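Local coordinates for protein protocadherin gamma-B3 (Homo sapiens, PDB 5K8R) that binds calcium through extracellular cadherin repeats, is potentially a calcium-dependent cell-adhesion protein, and may take part in establishing and maintaining specific neuronal connections in the brain, at residues 125-130 with 136-141; 63-66 with 71-74; 359-364 with 378-383. One frame throughout, in Å; residues are numbered along the deposited sequence.

Interaction 1. Residues 125-130 with 136-141; sequences ESAQDP and SLQQYY. With CA (calcium ion), chain B.
The phenol of Tyr140 meets the 125-130 segment with its hydroxyl end. Ala127 N lies at the ring edge, close to the ring plane, while Ser126 OG comes in obliquely. The other two flat groups, the Asp129 carboxylate and the Gln138 amide, have planes 26° apart. Tyr140 OH accepts from Ala127 N at 2.7 Å, and it also pairs with Ser126 OG, where either hydroxyl could donate; the modelled separation there is too short to be trusted. Beside these polar contacts, Ala127 CB packs on Tyr140 CE1 at 3.8 Å.

Further along, the Gln138 chain bends at chi2 (-55°), which carries its amide to Asp129. Gln138 NE2 donates to Asp129 OD2 over 3.0 Å, reaching it on the anti side and 22° out of the carboxylate plane. A weak bond within its own segment, from Gln138 NE2 to Ser136 O at 2.8 Å, also holds the amide. This is the calcium-binding loop of the second cadherin repeat, carrying the Asp-X-Asp motif: Asp129 is bidentate, with OD2 at 2.4 Å and OD1 at 2.7 Å from the calcium ion, and Asn97, Asn99, Asp131, Asn135 and Asp186 complete the site. Gln138 thus stands in the second shell, consistent with a part in orienting the carboxylate. With an alanine here, Asp129 OD2 would probably lose its amide partner, leaving the carboxylate to the calcium ion with less support from the strand. At the root of the side chain, Asp129 CB rests 3.7 Å from Ser136 CB. Ala184 of strand 177-186 touches Ala127, Gln138 and Tyr140, and Asn253 of the second subunit accepts a hydrogen bond from Ser126 N.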
# COMPACT_ATOMS: atom_id res chain seq x y z
N GLU A 125 -11.34 20.47 -11.61
CA GLU A 125 -12.73 20.91 -11.72
C GLU A 125 -12.80 22.22 -12.48
O GLU A 125 -12.07 23.17 -12.18
CB GLU A 125 -13.35 21.06 -10.34
CG GLU A 125 -14.77 21.59 -10.37
CD GLU A 125 -15.49 21.45 -9.05
OE1 GLU A 125 -14.80 21.38 -8.00
OE2 GLU A 125 -16.73 21.40 -9.05
N SER A 126 -13.69 22.27 -13.48
CA SER A 126 -13.85 23.47 -14.27
C SER A 126 -14.72 24.49 -13.54
O SER A 126 -15.47 24.16 -12.61
CB SER A 126 -14.47 23.13 -15.63
OG SER A 126 -14.57 24.28 -16.45
N ALA A 127 -14.60 25.75 -13.95
CA ALA A 127 -15.41 26.81 -13.38
C ALA A 127 -16.77 26.87 -14.05
O ALA A 127 -16.95 26.45 -15.20
CB ALA A 127 -14.70 28.16 -13.50
N GLN A 128 -17.75 27.39 -13.32
CA GLN A 128 -19.11 27.54 -13.82
C GLN A 128 -19.46 29.02 -13.93
O GLN A 128 -18.99 29.85 -13.14
CB GLN A 128 -20.12 26.82 -12.92
CG GLN A 128 -19.98 25.31 -12.93
CD GLN A 128 -21.11 24.62 -12.19
OE1 GLN A 128 -21.99 25.27 -11.63
NE2 GLN A 128 -21.09 23.29 -12.19
N ASP A 129 -20.30 29.34 -14.91
CA ASP A 129 -20.69 30.71 -15.19
C ASP A 129 -22.12 30.73 -15.72
O ASP A 129 -22.39 30.16 -16.78
CB ASP A 129 -19.72 31.34 -16.19
CG ASP A 129 -19.78 32.86 -16.20
OD1 ASP A 129 -20.90 33.42 -16.21
OD2 ASP A 129 -18.71 33.49 -16.19
N PRO A 130 -23.06 31.37 -15.01
CA PRO A 130 -24.46 31.37 -15.47
C PRO A 130 -24.70 32.19 -16.73
O PRO A 130 -25.81 32.14 -17.27
CB PRO A 130 -25.22 31.95 -14.27
CG PRO A 130 -24.21 32.78 -13.56
CD PRO A 130 -22.89 32.09 -13.74
N SER A 136 -19.50 33.50 -20.70
CA SER A 136 -19.23 32.33 -19.88
C SER A 136 -18.05 31.51 -20.39
O SER A 136 -17.66 30.55 -19.72
CB SER A 136 -20.47 31.43 -19.81
OG SER A 136 -20.85 30.98 -21.10
N LEU A 137 -17.48 31.86 -21.54
CA LEU A 137 -16.31 31.16 -22.04
C LEU A 137 -15.12 31.47 -21.14
O LEU A 137 -14.70 32.63 -21.03
CB LEU A 137 -16.02 31.59 -23.48
CG LEU A 137 -15.20 30.62 -24.34
CD1 LEU A 137 -15.95 29.31 -24.53
CD2 LEU A 137 -14.88 31.25 -25.69
N GLN A 138 -14.57 30.44 -20.51
CA GLN A 138 -13.57 30.62 -19.47
C GLN A 138 -12.15 30.45 -20.01
O GLN A 138 -11.92 29.79 -21.03
CB GLN A 138 -13.80 29.63 -18.32
CG GLN A 138 -15.16 29.76 -17.66
CD GLN A 138 -15.42 31.17 -17.15
OE1 GLN A 138 -14.52 31.84 -16.64
NE2 GLN A 138 -16.66 31.62 -17.29
N GLN A 139 -11.21 31.08 -19.31
CA GLN A 139 -9.79 30.96 -19.58
C GLN A 139 -9.09 30.71 -18.26
O GLN A 139 -9.24 31.50 -17.32
CB GLN A 139 -9.24 32.22 -20.26
CG GLN A 139 -7.92 32.01 -20.98
CD GLN A 139 -8.11 31.58 -22.42
OE1 GLN A 139 -7.25 30.90 -22.99
NE2 GLN A 139 -9.23 31.97 -23.01
N TYR A 140 -8.36 29.60 -18.17
CA TYR A 140 -7.76 29.17 -16.91
C TYR A 140 -6.27 29.45 -16.89
O TYR A 140 -5.58 29.29 -17.90
CB TYR A 140 -8.02 27.68 -16.68
CG TYR A 140 -9.49 27.34 -16.57
CD1 TYR A 140 -10.15 27.42 -15.36
CD2 TYR A 140 -10.22 26.95 -17.69
CE1 TYR A 140 -11.50 27.11 -15.26
CE2 TYR A 140 -11.56 26.64 -17.60
CZ TYR A 140 -12.20 26.73 -16.38
OH TYR A 140 -13.53 26.42 -16.28
N TYR A 141 -5.78 29.87 -15.73
CA TYR A 141 -4.37 30.18 -15.53
C TYR A 141 -3.92 29.60 -14.20
O TYR A 141 -4.59 29.78 -13.18
CB TYR A 141 -4.11 31.69 -15.55
CG TYR A 141 -4.56 32.38 -16.82
CD1 TYR A 141 -3.72 32.50 -17.91
CD2 TYR A 141 -5.84 32.93 -16.91
CE1 TYR A 141 -4.13 33.14 -19.06
CE2 TYR A 141 -6.26 33.57 -18.06
CZ TYR A 141 -5.40 33.67 -19.13
OH TYR A 141 -5.81 34.31 -20.28
CA CA B . -19.47 35.66 -16.81

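Interaction 2. Residues 63-66 with 71-74; sequences EEIC and TCVL. With CA (calcium ion), chain D; CA (calcium ion), chain C.
Cys66 turns its sulfur anti to its carbonyl carbon (chi1 -65°), whereas Cys72 sets its own anti to the backbone N (chi1 -158°), and the two SG atoms meet in a disulfide. The Cys66 SG to Cys72 SG bond is 2.0 Å long, and its torsion of 87° is close to the relaxed value for a right-handed bridge. It closes the short loop, five residues between the cysteines, found in the first cadherin repeat of clustered protocadherins. Ile65 adds an apolar flank through its CG2 branch, which lies 4.0 Å from Cys72 SG and 3.8 Å from Leu74 CD2; the Ile65 and Leu74 side chains cross at about a right angle.

One turn back, Glu63 faces the calcium sites: its OE1 is shared by two calcium ions, at 2.4 Å from one and 2.8 Å from the other, and its OE2 adds a second bond to the latter. Asp61, Asp95 and Asp98 are among the other ligands. The disulfide thus ties the end of the short helix 62-65, which carries this ligand, to the residue just before strand 73-80; Cys72 and Leu74 make backbone hydrogen bonds with Ile93 and Val91 of strand 85-94.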
# COMPACT_ATOMS: atom_id res chain seq x y z
N GLU A 63 -30.47 35.35 -16.86
CA GLU A 63 -30.06 34.11 -16.21
C GLU A 63 -31.25 33.40 -15.57
O GLU A 63 -31.35 32.17 -15.63
CB GLU A 63 -28.98 34.39 -15.17
CG GLU A 63 -27.57 34.49 -15.74
CD GLU A 63 -27.38 35.73 -16.60
OE1 GLU A 63 -27.78 36.83 -16.15
OE2 GLU A 63 -26.83 35.60 -17.71
N GLU A 64 -32.16 34.16 -14.96
CA GLU A 64 -33.32 33.55 -14.32
C GLU A 64 -34.40 33.17 -15.33
O GLU A 64 -35.17 32.24 -15.08
CB GLU A 64 -33.89 34.50 -13.26
CG GLU A 64 -34.96 33.88 -12.39
CD GLU A 64 -35.48 34.85 -11.34
OE1 GLU A 64 -35.05 36.03 -11.35
OE2 GLU A 64 -36.30 34.43 -10.50
N ILE A 65 -34.45 33.86 -16.47
CA ILE A 65 -35.50 33.61 -17.45
C ILE A 65 -35.13 32.46 -18.37
O ILE A 65 -35.90 31.50 -18.53
CB ILE A 65 -35.79 34.90 -18.25
CG1 ILE A 65 -36.36 35.98 -17.33
CG2 ILE A 65 -36.75 34.61 -19.39
CD1 ILE A 65 -36.48 37.33 -17.99
N CYS A 66 -33.95 32.52 -18.99
CA CYS A 66 -33.55 31.51 -19.96
C CYS A 66 -32.41 30.61 -19.50
O CYS A 66 -32.20 29.56 -20.11
CB CYS A 66 -33.14 32.17 -21.29
SG CYS A 66 -34.49 33.02 -22.15
N THR A 71 -30.24 31.39 -26.80
CA THR A 71 -31.10 32.50 -27.17
C THR A 71 -32.16 32.73 -26.09
O THR A 71 -32.60 31.79 -25.44
CB THR A 71 -31.80 32.26 -28.52
OG1 THR A 71 -32.41 33.48 -28.97
CG2 THR A 71 -32.86 31.18 -28.38
N CYS A 72 -32.55 33.99 -25.91
CA CYS A 72 -33.55 34.35 -24.91
C CYS A 72 -34.58 35.25 -25.57
O CYS A 72 -34.30 36.42 -25.86
CB CYS A 72 -32.91 35.04 -23.71
SG CYS A 72 -33.89 34.96 -22.20
N VAL A 73 -35.78 34.72 -25.80
CA VAL A 73 -36.86 35.45 -26.44
C VAL A 73 -38.07 35.44 -25.53
O VAL A 73 -38.42 34.41 -24.94
CB VAL A 73 -37.21 34.87 -27.83
CG1 VAL A 73 -36.08 35.13 -28.81
CG2 VAL A 73 -37.49 33.37 -27.73
N LEU A 74 -38.71 36.60 -25.40
CA LEU A 74 -39.93 36.77 -24.62
C LEU A 74 -41.07 37.10 -25.58
O LEU A 74 -41.05 38.15 -26.23
CB LEU A 74 -39.78 37.87 -23.57
CG LEU A 74 -38.83 37.60 -22.41
CD1 LEU A 74 -38.71 38.83 -21.52
CD2 LEU A 74 -39.30 36.40 -21.60
CA CA D . -25.70 37.72 -17.85
CA CA C . -28.37 38.98 -15.17

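Interaction 3. Residues 359-364 with 378-383; sequences NFPFKI and GALDRE. With NA (sodium ion), chain M.
Pro361 packs its ring against the backbone of Gly378 and the side chain of Leu380. Pro361 CB sits 3.7 Å from Gly378 CA, so close that a side chain on Gly378 would run into the proline. Next along, Pro361 CB is 3.9 Å from Ala379 O, and Pro361 CG reaches Leu380 CD2 at 4.1 Å, the two side chains crossing at about a right angle. Leu380 offers this methyl with its CG anti to the carbonyl carbon (chi1 -68°). Within its own segment, Pro361 CG also stands 4.2 Å above one face of the Phe362 ring, offset toward the rim, so the proline touches the aromatic ring as well as the loop.

Behind this apolar shell, Leu380 O binds a sodium ion at 2.5 Å, and the backbone oxygen of Glu328 is its other protein ligand. The chain then makes an Asx turn: Asp381 OD1 accepts from Glu383 N at 3.0 Å, well above the carboxylate plane (51° out of it). Leu380 to Glu383 spell the Leu-Asp-Arg-Glu signature of cadherin repeats. In the second repeat the corresponding Asp171 and Glu173 bind calcium; here the fourth repeat is the last in the construct, consistent with the absence of calcium at this end. Glu328 OE1 accepts from Arg382 N.

The contact joins the entry to strand 362-366 with the loop that leads from strand 371-376 into strand 387-396. Tyr388 of strand 387-396 touches both Pro361 and Leu380 and meets the Phe362 ring edge-to-face, while Ile326 of strand 325-327 packs on Phe362 and Leu380.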
# COMPACT_ATOMS: atom_id res chain seq x y z
N ASN A 359 54.82 -32.79 54.73
CA ASN A 359 56.24 -32.99 54.91
C ASN A 359 56.50 -34.47 54.80
O ASN A 359 56.65 -35.17 55.75
CB ASN A 359 56.73 -32.42 56.23
CG ASN A 359 56.67 -30.90 56.27
OD1 ASN A 359 57.44 -30.20 55.62
ND2 ASN A 359 55.76 -30.38 57.07
N PHE A 360 56.51 -34.92 53.56
CA PHE A 360 56.72 -36.31 53.17
C PHE A 360 58.15 -36.51 52.68
O PHE A 360 58.84 -35.56 52.30
CB PHE A 360 55.74 -36.70 52.06
CG PHE A 360 54.30 -36.44 52.40
CD1 PHE A 360 53.64 -37.23 53.32
CD2 PHE A 360 53.61 -35.40 51.79
CE1 PHE A 360 52.32 -37.00 53.63
CE2 PHE A 360 52.29 -35.16 52.10
CZ PHE A 360 51.64 -35.96 53.02
N PRO A 361 58.63 -37.76 52.68
CA PRO A 361 59.94 -38.04 52.08
C PRO A 361 59.88 -38.10 50.56
O PRO A 361 60.56 -38.92 49.93
CB PRO A 361 60.33 -39.39 52.68
CG PRO A 361 59.02 -40.05 52.96
CD PRO A 361 58.08 -38.94 53.37
N PHE A 362 59.06 -37.24 49.95
CA PHE A 362 58.89 -37.18 48.51
C PHE A 362 59.10 -35.75 48.04
O PHE A 362 59.29 -34.83 48.84
CB PHE A 362 57.52 -37.71 48.09
CG PHE A 362 57.18 -39.06 48.67
CD1 PHE A 362 57.87 -40.19 48.27
CD2 PHE A 362 56.17 -39.20 49.61
CE1 PHE A 362 57.57 -41.43 48.80
CE2 PHE A 362 55.86 -40.43 50.14
CZ PHE A 362 56.56 -41.55 49.73
N LYS A 363 59.04 -35.56 46.72
CA LYS A 363 59.36 -34.28 46.10
C LYS A 363 58.86 -34.27 44.67
O LYS A 363 59.09 -35.22 43.92
CB LYS A 363 60.87 -34.02 46.15
CG LYS A 363 61.32 -32.78 45.41
CD LYS A 363 62.84 -32.72 45.30
CE LYS A 363 63.38 -33.92 44.53
NZ LYS A 363 64.86 -33.85 44.35
N ILE A 364 58.18 -33.20 44.27
CA ILE A 364 57.64 -33.09 42.92
C ILE A 364 58.72 -32.54 41.99
O ILE A 364 59.32 -31.50 42.26
CB ILE A 364 56.39 -32.20 42.90
CG1 ILE A 364 55.21 -32.93 43.55
CG2 ILE A 364 56.04 -31.80 41.47
CD1 ILE A 364 53.91 -32.16 43.48
N GLY A 378 63.57 -39.23 50.60
CA GLY A 378 63.93 -39.55 51.95
C GLY A 378 63.98 -40.99 52.26
O GLY A 378 63.84 -41.79 51.40
N ALA A 379 64.19 -41.32 53.52
CA ALA A 379 64.27 -42.72 53.92
C ALA A 379 62.89 -43.36 53.92
O ALA A 379 61.86 -42.69 54.00
CB ALA A 379 64.92 -42.84 55.30
N LEU A 380 62.88 -44.69 53.83
CA LEU A 380 61.65 -45.46 53.81
C LEU A 380 61.82 -46.73 54.63
O LEU A 380 62.87 -47.38 54.56
CB LEU A 380 61.23 -45.82 52.38
CG LEU A 380 60.77 -44.67 51.48
CD1 LEU A 380 60.49 -45.19 50.08
CD2 LEU A 380 59.54 -44.00 52.06
N ASP A 381 60.79 -47.08 55.39
CA ASP A 381 60.78 -48.32 56.16
C ASP A 381 59.33 -48.66 56.48
O ASP A 381 58.64 -47.87 57.12
CB ASP A 381 61.60 -48.19 57.44
CG ASP A 381 61.87 -49.53 58.11
OD1 ASP A 381 61.18 -50.52 57.79
OD2 ASP A 381 62.78 -49.59 58.96
N ARG A 382 58.88 -49.83 56.04
CA ARG A 382 57.51 -50.28 56.28
C ARG A 382 57.23 -50.53 57.76
O ARG A 382 56.09 -50.38 58.21
CB ARG A 382 57.21 -51.54 55.47
CG ARG A 382 55.85 -52.15 55.76
CD ARG A 382 55.62 -53.40 54.93
NE ARG A 382 54.40 -54.10 55.32
CZ ARG A 382 53.17 -53.65 55.08
NH1 ARG A 382 52.11 -54.35 55.47
NH2 ARG A 382 53.00 -52.50 54.44
N GLU A 383 58.25 -50.90 58.52
CA GLU A 383 58.07 -51.16 59.94
C GLU A 383 57.75 -49.89 60.72
O GLU A 383 57.10 -49.95 61.77
CB GLU A 383 59.32 -51.84 60.51
CG GLU A 383 59.10 -52.53 61.85
CD GLU A 383 58.35 -53.84 61.70
OE1 GLU A 383 58.51 -54.50 60.65
OE2 GLU A 383 57.61 -54.21 62.63
NA NA M . 64.44 -48.86 53.35

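In the fold
Interactions 1 and 2 face each other across the junction of the first two cadherin repeats: their centres are 21 Å apart, and Pro130 O packs against Glu63 CG at 3.3 Å. Interaction 3 lies at the rod's far end, about 100 Å from the nearest atoms of interaction 1. Interaction 2 is a surface contact held covalently; interactions 1 and 3 are partly buried, the former fastened by polar side chains, the latter by apolar contacts around a proline. Interaction 1 joins loop to strand, interaction 2 a helix end to a strand's start, interaction 3 a loop to a strand's entry; carboxylates bind calcium in the first two, a backbone carbonyl sodium in the third.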